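Long-range contacts in aspartate-semialdehyde dehydrogenase 2 (Vibrio cholerae, PDB 2QZ9), which catalyses the NADPH-dependent reductive dephosphorylation of L-aspartyl-4-phosphate to L-aspartate-semialdehyde, a step on the way to lysine, methionine and threonine: residues V108-N113 with V325-L330; D290-G295 with V316-A321. All coordinates share one frame; numbering follows the deposited sequence.

Overall arrangement
From the N terminus the chain first builds the nucleotide-binding domain, and the loop 108-113, between strands 91-94 and 125-127, opens interaction 1. It then passes into the dimerization domain, where residues 290-295, which include the beginning of strand 292-299, open interaction 2. After the return strand 306-313, residues 316-321, which lead into helix 317-335, close interaction 2, a short loop of about 20 residues. The same helix runs on to 325-330 and closes interaction 1 across more than 200 residues, with interaction 2 nested inside it. Helix 317-335 thereby ties the mixed sheet of the dimerization domain to the nucleotide-binding domain, and K318 NZ forms a salt bridge with E111 and a hydrogen bond with Q326.

Interaction 1: V108-N113 with V325-L330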
loop_
_atom_site.group_PDB
_atom_site.type_symbol
_atom_site.label_atom_id
_atom_site.label_comp_id
_atom_site.label_asym_id
_atom_site.label_seq_id
_atom_site.Cartn_x
_atom_site.Cartn_y
_atom_site.Cartn_z
ATOM N N VAL A 108 10.059 -6.192 23.771
ATOM C CA VAL A 108 11.410 -5.714 23.464
ATOM C C VAL A 108 11.802 -5.687 21.986
ATOM O O VAL A 108 11.654 -6.679 21.271
ATOM C CB VAL A 108 12.477 -6.529 24.238
ATOM C CG1 VAL A 108 13.884 -6.018 23.928
ATOM C CG2 VAL A 108 12.219 -6.466 25.738
ATOM N N VAL A 109 12.318 -4.542 21.549
ATOM C CA VAL A 109 13.106 -4.468 20.334
ATOM C C VAL A 109 14.491 -4.055 20.800
ATOM O O VAL A 109 14.637 -3.008 21.406
ATOM C CB VAL A 109 12.517 -3.463 19.297
ATOM C CG1 VAL A 109 13.282 -3.547 17.995
ATOM C CG2 VAL A 109 11.044 -3.746 19.048
ATOM N N PRO A 110 15.504 -4.909 20.576
ATOM C CA PRO A 110 16.850 -4.735 21.119
ATOM C C PRO A 110 17.543 -3.419 20.746
ATOM O O PRO A 110 18.300 -2.882 21.559
ATOM C CB PRO A 110 17.615 -5.922 20.534
ATOM C CG PRO A 110 16.568 -6.933 20.274
ATOM C CD PRO A 110 15.395 -6.154 19.797
ATOM N N GLU A 111 17.280 -2.917 19.538
ATOM C CA GLU A 111 17.765 -1.609 19.090
ATOM C C GLU A 111 17.086 -0.450 19.817
ATOM O O GLU A 111 17.554 0.684 19.749
ATOM C CB GLU A 111 17.520 -1.416 17.576
ATOM C CG GLU A 111 18.280 -2.367 16.661
ATOM C CD GLU A 111 17.560 -3.685 16.447
ATOM O OE1 GLU A 111 16.500 -3.913 17.072
ATOM O OE2 GLU A 111 18.052 -4.502 15.639
ATOM N N VAL A 112 15.968 -0.723 20.482
ATOM C CA VAL A 112 15.103 0.343 20.977
ATOM C C VAL A 112 15.074 0.408 22.511
ATOM O O VAL A 112 15.511 1.399 23.093
ATOM C CB VAL A 112 13.672 0.214 20.376
ATOM C CG1 VAL A 112 12.788 1.372 20.797
ATOM C CG2 VAL A 112 13.730 0.111 18.838
ATOM N N ASN A 113 14.585 -0.653 23.155
ATOM C CA ASN A 113 14.429 -0.695 24.616
ATOM C C ASN A 113 15.067 -1.945 25.234
ATOM O O ASN A 113 14.380 -2.728 25.903
ATOM C CB ASN A 113 12.943 -0.609 25.003
ATOM C CG ASN A 113 12.122 -1.770 24.440
ATOM O OD1 ASN A 113 12.590 -2.497 23.563
ATOM N ND2 ASN A 113 10.905 -1.956 24.955
ATOM N N VAL A 325 16.296 -13.959 18.639
ATOM C CA VAL A 325 17.680 -14.390 18.849
ATOM C C VAL A 325 18.530 -13.241 19.394
ATOM O O VAL A 325 19.362 -13.472 20.270
ATOM C CB VAL A 325 18.316 -15.051 17.570
ATOM C CG1 VAL A 325 19.817 -15.313 17.750
ATOM C CG2 VAL A 325 17.629 -16.364 17.254
ATOM N N GLN A 326 18.291 -12.014 18.912
ATOM C CA GLN A 326 18.959 -10.792 19.444
ATOM C C GLN A 326 18.642 -10.473 20.913
ATOM O O GLN A 326 19.489 -9.944 21.632
ATOM C CB GLN A 326 18.622 -9.551 18.602
ATOM C CG GLN A 326 19.347 -9.422 17.275
ATOM C CD GLN A 326 18.844 -8.225 16.453
ATOM O OE1 GLN A 326 17.675 -8.150 16.075
ATOM N NE2 GLN A 326 19.734 -7.287 16.182
ATOM N N ILE A 327 17.405 -10.735 21.327
ATOM C CA ILE A 327 17.001 -10.659 22.733
ATOM C C ILE A 327 17.754 -11.718 23.564
ATOM O O ILE A 327 18.289 -11.414 24.631
ATOM C CB ILE A 327 15.470 -10.871 22.888
ATOM C CG1 ILE A 327 14.691 -9.696 22.263
ATOM C CG2 ILE A 327 15.108 -11.107 24.374
ATOM C CD1 ILE A 327 13.163 -9.882 22.180
ATOM N N ALA A 328 17.779 -12.955 23.066
ATOM C CA ALA A 328 18.561 -14.033 23.671
ATOM C C ALA A 328 20.038 -13.670 23.845
ATOM O O ALA A 328 20.597 -13.933 24.908
ATOM C CB ALA A 328 18.421 -15.321 22.865
ATOM N N GLU A 329 20.658 -13.083 22.816
ATOM C CA GLU A 329 22.071 -12.668 22.877
ATOM C C GLU A 329 22.340 -11.671 24.006
ATOM O O GLU A 329 23.301 -11.828 24.761
ATOM C CB GLU A 329 22.553 -12.053 21.557
ATOM C CG GLU A 329 22.663 -13.009 20.386
ATOM C CD GLU A 329 22.885 -12.298 19.046
ATOM O OE1 GLU A 329 23.087 -13.001 18.040
ATOM O OE2 GLU A 329 22.862 -11.048 18.984
ATOM N N LEU A 330 21.496 -10.642 24.102
ATOM C CA LEU A 330 21.613 -9.632 25.146
ATOM C C LEU A 330 21.265 -10.201 26.521
ATOM O O LEU A 330 21.785 -9.741 27.533
ATOM C CB LEU A 330 20.731 -8.418 24.843
ATOM C CG LEU A 330 21.075 -7.519 23.647
ATOM C CD1 LEU A 330 19.984 -6.489 23.446
ATOM C CD2 LEU A 330 22.433 -6.811 23.815
#
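P110 and I327 mark the closest backbone approach, their CA atoms 6.1 Å apart, where the irregular turn 108-113 lies beside the helical segment 325-330. The proline ring projects at the helix and is touched by three residues spaced along it. P110 CG meets Q326 CB at 3.7 Å and I327 CG1 at 3.9 Å, both side chains crossing the ring at about a right angle, while P110 CB packs on L330 CD1 at 3.8 Å. With chi1 at -67°, I327 swings CG1 anti to its carbonyl carbon and sends CD1 on to V108, 4.0 Å from V108 CB and 3.7 Å from V108 O; that oxygen is itself bonded by N323 ND2. The turn belongs to the loop between strands 91-94 and 125-127 of the Rossmann-type nucleotide-binding domain, and helix 317-335 returns from the dimerization domain to lie against it. At the polar margin Q326 NE2 donates to E111 OE2 over 3.3 Å with an N-H...O angle of 144°. The amide comes from above the carboxylate plane, and the two flat groups stand 72° apart. K318 NZ joins the pair from outside, in a salt bridge with E111 OE1 and a hydrogen bond with Q326 OE1. Within the turn, V109 O accepts from both V112 N and N113 N, while N113 OD1 folds back to take V109 N at 2.9 Å, in the carbonyl plane.

Interaction 2: D290-G295 with V316-A321; sequences DHVLVG and VRKGAA
D290 and R317 form a salt bridge made through one nitrogen, R317 NH1, between the loop leading into strand 292-299 and the N-terminal part of helix 317-335. Strands 292-299 and 306-313 are antiparallel neighbours in the mixed sheet of the dimerization domain, and the helix follows the second. R317 NH1 donates to D290 OD1 at 3.0 Å and nearly straight, 164°. It meets the syn side of D290 OD1, tilted 27° from the carboxylate plane, and D290 OD1 in turn lies close to the guanidinium plane, at its edge. The CB of D290 points away from the helix, yet the turn about its first torsion carries the carboxylate back, and OD1 also rests 3.3 Å from R317 CD. K318 makes the second half of the contact with its aliphatic stem. Its CG stands anti to the backbone N (chi1 -176°) and the bend at chi2 folds the stem over D290 O, with K318 CB and K318 CD each 3.5 Å from it, while K318 CG packs on V292 CG2 at 3.7 Å. Beyond this shell D290 OD1 is shared with T322 OG1, R317 NH1 also pairs with E25 of helix 14-25, and I134 and V138 of helix 131-147 touch the K318 stem. K318 NZ is held by N323 OD1 as well as by E111 and Q326, and the side chain sits about 8 Å from that of C131, the acyl-thioester nucleophile. A wider pi-type turn spans 317-321, where A321 N donates to V316 O at 3.0 Å.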
loop_
_atom_site.group_PDB
_atom_site.type_symbol
_atom_site.label_atom_id
_atom_site.label_comp_id
_atom_site.label_asym_id
_atom_site.label_seq_id
_atom_site.Cartn_x
_atom_site.Cartn_y
_atom_site.Cartn_z
ATOM N N ASP A 290 18.473 -9.694 7.923
ATOM C CA ASP A 290 18.315 -9.682 9.361
ATOM C C ASP A 290 18.159 -8.267 9.913
ATOM O O ASP A 290 17.976 -8.094 11.123
ATOM C CB ASP A 290 19.545 -10.322 10.024
ATOM C CG ASP A 290 19.555 -11.844 9.943
ATOM O OD1 ASP A 290 18.496 -12.487 9.790
ATOM O OD2 ASP A 290 20.658 -12.409 10.050
ATOM N N HIS A 291 18.259 -7.268 9.040
ATOM C CA HIS A 291 18.224 -5.857 9.449
ATOM C C HIS A 291 17.043 -5.125 8.798
ATOM O O HIS A 291 16.252 -5.729 8.068
ATOM C CB HIS A 291 19.564 -5.171 9.128
ATOM C CG HIS A 291 19.874 -5.106 7.666
ATOM N ND1 HIS A 291 20.261 -6.210 6.936
ATOM C CD2 HIS A 291 19.848 -4.069 6.795
ATOM C CE1 HIS A 291 20.448 -5.859 5.674
ATOM N NE2 HIS A 291 20.208 -4.562 5.561
ATOM N N VAL A 292 16.907 -3.831 9.077
ATOM C CA VAL A 292 15.781 -3.053 8.566
ATOM C C VAL A 292 16.237 -2.153 7.412
ATOM O O VAL A 292 17.287 -1.531 7.470
ATOM C CB VAL A 292 15.083 -2.258 9.693
ATOM C CG1 VAL A 292 13.971 -1.348 9.146
ATOM C CG2 VAL A 292 14.517 -3.225 10.751
ATOM N N LEU A 293 15.427 -2.093 6.365
ATOM C CA LEU A 293 15.770 -1.300 5.187
ATOM C C LEU A 293 14.889 -0.063 5.056
ATOM O O LEU A 293 13.673 -0.143 5.197
ATOM C CB LEU A 293 15.674 -2.175 3.934
ATOM C CG LEU A 293 16.641 -3.367 3.903
ATOM C CD1 LEU A 293 16.060 -4.560 4.645
ATOM C CD2 LEU A 293 16.926 -3.763 2.477
ATOM N N VAL A 294 15.507 1.086 4.805
ATOM C CA VAL A 294 14.720 2.299 4.572
ATOM C C VAL A 294 15.118 3.157 3.351
ATOM O O VAL A 294 16.282 3.213 2.952
ATOM C CB VAL A 294 14.441 3.141 5.902
ATOM C CG1 VAL A 294 15.143 2.567 7.109
ATOM C CG2 VAL A 294 14.705 4.642 5.727
ATOM N N GLY A 295 14.107 3.778 2.755
ATOM C CA GLY A 295 14.289 4.690 1.644
ATOM C C GLY A 295 13.164 5.705 1.594
ATOM O O GLY A 295 12.335 5.785 2.510
ATOM N N VAL A 316 9.879 -12.694 8.704
ATOM C CA VAL A 316 10.196 -13.981 9.327
ATOM C C VAL A 316 11.529 -13.892 10.093
ATOM O O VAL A 316 11.729 -14.594 11.096
ATOM C CB VAL A 316 10.190 -15.119 8.280
ATOM C CG1 VAL A 316 10.549 -16.452 8.909
ATOM C CG2 VAL A 316 8.816 -15.235 7.650
ATOM N N ARG A 317 12.419 -13.010 9.632
ATOM C CA ARG A 317 13.719 -12.759 10.278
ATOM C C ARG A 317 13.647 -11.609 11.262
ATOM O O ARG A 317 13.194 -11.802 12.384
ATOM C CB ARG A 317 14.844 -12.540 9.253
ATOM C CG ARG A 317 15.103 -13.769 8.408
ATOM C CD ARG A 317 16.365 -13.686 7.595
ATOM N NE ARG A 317 16.719 -15.031 7.158
ATOM C CZ ARG A 317 17.812 -15.684 7.544
ATOM N NH1 ARG A 317 18.701 -15.106 8.351
ATOM N NH2 ARG A 317 18.021 -16.920 7.113
ATOM N N LYS A 318 14.079 -10.417 10.862
ATOM C CA LYS A 318 14.046 -9.272 11.783
ATOM C C LYS A 318 12.663 -9.128 12.423
ATOM O O LYS A 318 12.552 -8.822 13.610
ATOM C CB LYS A 318 14.480 -7.961 11.100
ATOM C CG LYS A 318 14.555 -6.724 12.028
ATOM C CD LYS A 318 15.447 -6.959 13.250
ATOM C CE LYS A 318 15.376 -5.825 14.248
ATOM N NZ LYS A 318 15.796 -6.316 15.628
ATOM N N GLY A 319 11.619 -9.398 11.647
ATOM C CA GLY A 319 10.249 -9.298 12.144
ATOM C C GLY A 319 9.821 -10.380 13.134
ATOM O O GLY A 319 8.686 -10.355 13.609
ATOM N N ALA A 320 10.708 -11.339 13.423
ATOM C CA ALA A 320 10.380 -12.456 14.324
ATOM C C ALA A 320 11.611 -13.207 14.854
ATOM O O ALA A 320 12.089 -12.924 15.955
ATOM C CB ALA A 320 9.395 -13.439 13.642
ATOM N N ALA A 321 12.127 -14.140 14.052
ATOM C CA ALA A 321 13.227 -15.031 14.456
ATOM C C ALA A 321 14.474 -14.308 14.929
ATOM O O ALA A 321 15.015 -14.631 15.986
ATOM C CB ALA A 321 13.574 -15.994 13.347
#